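Local coordinates for 3-oxoacyl-[acyl-carrier-protein] synthase 2 (Rickettsia rickettsii, PDB 4JGA) that probably catalyses the condensation of acyl thioesters with malonyl-ACP, the chain-elongating step of bacterial fatty acid synthesis, at residues T357-G362 / P387-D392. Residues are numbered along the deposited sequence; the frame is centred on the assembly and turned at random. Where two conformers were deposited one is given.
Sequences TKSSIG and PTLNLD
The short helix 358-361, which follows edge strand 353-355 of the C-terminal half of this thiolase-fold enzyme, meets a type II beta turn running from Thr388 to Leu391, and Ser359 and Leu389 make most of the join. The amide of Leu389 gives its hydrogen to the Ser359 hydroxyl, Leu389 N to Ser359 OG 2.8 Å, with a moderately bent N-H...O angle of 149°. With chi1 at 72°, OG sits between its own backbone N and carbonyl carbon, where it also donates to the carbonyl of Ser356, so one buried hydroxyl is gripped from both the turn and the helix approach. The carbonyl O of Pro387 lies 3.3 Å from Ser359 OG, a near neighbour rather than a bond. Helix 358-361 lies within the Lys-x-x-x-Gly-His motif of beta-ketoacyl synthases, here Lys358 to His363.

Leu389 holds the first inner corner of the turn, and its side chain lies alongside the helix. With CG anti to its carbonyl carbon, Leu389 lays CD1 along the helix, 3.8 Å from Ser359 O and close to Ser360 CB. In one of its two conformers, the Ser360 hydroxyl is bonded to Val44 O instead. Asn390 takes the second inner corner with positive phi (69°). Asn390 ND2 is 4.1 Å from Ser359 O, too far to bond, and is spent on the carbonyls of Ser242 and Lys239.

The ammonium group of Lys358 forms a salt bridge with Glu372, a ligand of the bound potassium ion, while Thr388 OG1 bonds to Ser356 N and Leu402 O.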
ATOM      1  N   THR A 357      -2.142  -8.655  23.074  1.00 11.06           N
ATOM      2  CA  THR A 357      -0.701  -8.705  23.265  1.00 11.12           C
ATOM      3  C   THR A 357      -0.053  -7.327  23.145  1.00 10.96           C
ATOM      4  O   THR A 357       1.130  -7.182  23.391  1.00 11.06           O
ATOM      5  CB  THR A 357      -0.061  -9.674  22.259  1.00 10.68           C
ATOM      6  OG1 THR A 357      -0.628  -9.468  20.955  1.00  9.82           O
ATOM      7  CG2 THR A 357      -0.316 -11.087  22.706  1.00 11.01           C
ATOM      8  N   LYS A 358      -0.828  -6.303  22.772  1.00 10.81           N
ATOM      9  CA  LYS A 358      -0.311  -4.934  22.798  1.00 10.78           C
ATOM     10  C   LYS A 358      -0.062  -4.513  24.252  1.00 11.45           C
ATOM     11  O   LYS A 358       0.645  -3.559  24.500  1.00 11.54           O
ATOM     12  CB  LYS A 358      -1.278  -3.966  22.146  1.00 10.54           C
ATOM     13  CG  LYS A 358      -1.506  -4.187  20.652  1.00  9.92           C
ATOM     14  CD  LYS A 358      -2.217  -2.989  20.032  1.00  9.79           C
ATOM     15  CE  LYS A 358      -2.332  -3.055  18.521  1.00  9.27           C
ATOM     16  NZ  LYS A 358      -3.079  -4.248  18.086  1.00  9.10           N
ATOM     17  N   SER A 359      -0.693  -5.230  25.196  1.00 11.93           N
ATOM     18  CA  SER A 359      -0.409  -5.080  26.623  1.00 12.78           C
ATOM     19  C   SER A 359       1.074  -5.313  26.944  1.00 13.13           C
ATOM     20  O   SER A 359       1.578  -4.797  27.953  1.00 13.85           O
ATOM     21  CB  SER A 359      -1.286  -6.039  27.457  1.00 13.28           C
ATOM     22  OG  SER A 359      -0.883  -7.383  27.330  1.00 13.16           O
ATOM     23  N   SER A 360       1.762  -6.079  26.091  1.00 12.68           N
ATOM     24  CA  SER A 360       3.179  -6.369  26.294  0.60 13.03           C
ATOM     25  C   SER A 360       4.108  -5.563  25.396  1.00 12.74           C
ATOM     26  O   SER A 360       5.119  -5.036  25.871  1.00 13.28           O
ATOM     27  CB  SER A 360       3.484  -7.837  26.104  0.60 12.96           C
ATOM     28  OG  SER A 360       4.845  -7.989  25.784  0.60 12.90           O
ATOM     29  N   ILE A 361       3.801  -5.466  24.112  1.00 12.09           N
ATOM     30  CA  ILE A 361       4.735  -4.831  23.158  1.00 11.84           C
ATOM     31  C   ILE A 361       4.294  -3.499  22.609  1.00 11.70           C
ATOM     32  O   ILE A 361       5.005  -2.893  21.802  1.00 11.49           O
ATOM     33  CB  ILE A 361       5.067  -5.760  21.970  1.00 11.25           C
ATOM     34  CG1 ILE A 361       3.829  -6.146  21.153  1.00 10.60           C
ATOM     35  CG2 ILE A 361       5.772  -7.014  22.466  1.00 11.64           C
ATOM     36  CD1 ILE A 361       4.150  -6.891  19.869  1.00 10.09           C
ATOM     37  N   GLY A 362       3.123  -3.045  23.017  1.00 11.89           N
ATOM     38  CA  GLY A 362       2.602  -1.806  22.495  1.00 11.97           C
ATOM     39  C   GLY A 362       1.993  -2.025  21.124  1.00 11.45           C
ATOM     40  O   GLY A 362       1.696  -3.173  20.695  1.00 11.26           O
ATOM     41  N   PRO A 387      -1.365 -13.445  27.844  1.00 15.54           N
ATOM     42  CA  PRO A 387      -2.081 -12.603  28.815  1.00 15.97           C
ATOM     43  C   PRO A 387      -2.374 -11.165  28.345  1.00 15.44           C
ATOM     44  O   PRO A 387      -1.649 -10.598  27.524  1.00 14.84           O
ATOM     45  CB  PRO A 387      -1.113 -12.559  29.992  1.00 16.80           C
ATOM     46  CG  PRO A 387       0.229 -12.601  29.334  1.00 16.44           C
ATOM     47  CD  PRO A 387       0.074 -13.507  28.141  1.00 15.83           C
ATOM     48  N   THR A 388      -3.453 -10.591  28.857  1.00 15.73           N
ATOM     49  CA  THR A 388      -3.598  -9.155  28.818  1.00 15.58           C
ATOM     50  C   THR A 388      -2.934  -8.638  30.096  1.00 16.46           C
ATOM     51  O   THR A 388      -3.484  -8.724  31.203  1.00 17.00           O
ATOM     52  CB  THR A 388      -5.067  -8.724  28.749  1.00 15.55           C
ATOM     53  OG1 THR A 388      -5.690  -9.347  27.619  1.00 14.88           O
ATOM     54  CG2 THR A 388      -5.150  -7.246  28.634  1.00 15.34           C
ATOM     55  N   LEU A 389      -1.716  -8.141  29.938  1.00 16.61           N
ATOM     56  CA  LEU A 389      -1.018  -7.513  31.055  1.00 17.52           C
ATOM     57  C   LEU A 389      -1.755  -6.261  31.508  1.00 17.85           C
ATOM     58  O   LEU A 389      -2.534  -5.640  30.741  1.00 17.14           O
ATOM     59  CB  LEU A 389       0.416  -7.162  30.669  1.00 17.48           C
ATOM     60  CG  LEU A 389       1.325  -8.333  30.258  1.00 17.37           C
ATOM     61  CD1 LEU A 389       2.722  -7.800  29.989  1.00 17.44           C
ATOM     62  CD2 LEU A 389       1.351  -9.393  31.352  1.00 18.36           C
ATOM     63  N   ASN A 390      -1.525  -5.913  32.772  1.00 18.87           N
ATOM     64  CA  ASN A 390      -2.048  -4.673  33.366  1.00 19.52           C
ATOM     65  C   ASN A 390      -3.569  -4.613  33.574  1.00 19.67           C
ATOM     66  O   ASN A 390      -4.093  -3.580  33.969  1.00 19.92           O
ATOM     67  CB  ASN A 390      -1.572  -3.434  32.584  1.00 19.06           C
ATOM     68  CG  ASN A 390      -0.061  -3.290  32.609  1.00 19.40           C
ATOM     69  OD1 ASN A 390       0.550  -3.485  33.651  1.00 20.50           O
ATOM     70  ND2 ASN A 390       0.551  -2.992  31.463  1.00 18.51           N
ATOM     71  N   LEU A 391      -4.253  -5.730  33.365  1.00 19.50           N
ATOM     72  CA  LEU A 391      -5.695  -5.760  33.525  1.00 19.84           C
ATOM     73  C   LEU A 391      -6.025  -5.967  34.993  1.00 21.28           C
ATOM     74  O   LEU A 391      -6.425  -7.051  35.433  1.00 21.66           O
ATOM     75  CB  LEU A 391      -6.317  -6.818  32.617  1.00 19.02           C
ATOM     76  CG  LEU A 391      -7.852  -6.824  32.532  1.00 19.08           C
ATOM     77  CD1 LEU A 391      -8.413  -5.417  32.362  1.00 19.02           C
ATOM     78  CD2 LEU A 391      -8.301  -7.765  31.407  1.00 18.33           C
ATOM     79  N   ASP A 392      -5.841  -4.883  35.751  1.00 22.34           N
ATOM     80  CA  ASP A 392      -5.964  -4.892  37.196  1.00 23.62           C
ATOM     81  C   ASP A 392      -7.374  -4.564  37.617  1.00 24.31           C
ATOM     82  O   ASP A 392      -7.873  -5.108  38.604  1.00 25.07           O
ATOM     83  CB  ASP A 392      -5.026  -3.844  37.802  1.00 24.40           C
ATOM     84  CG  ASP A 392      -3.568  -4.096  37.469  1.00 24.08           C
ATOM     85  OD1 ASP A 392      -3.162  -5.268  37.479  1.00 24.44           O
ATOM     86  OD2 ASP A 392      -2.834  -3.128  37.197  1.00 23.93           O
TER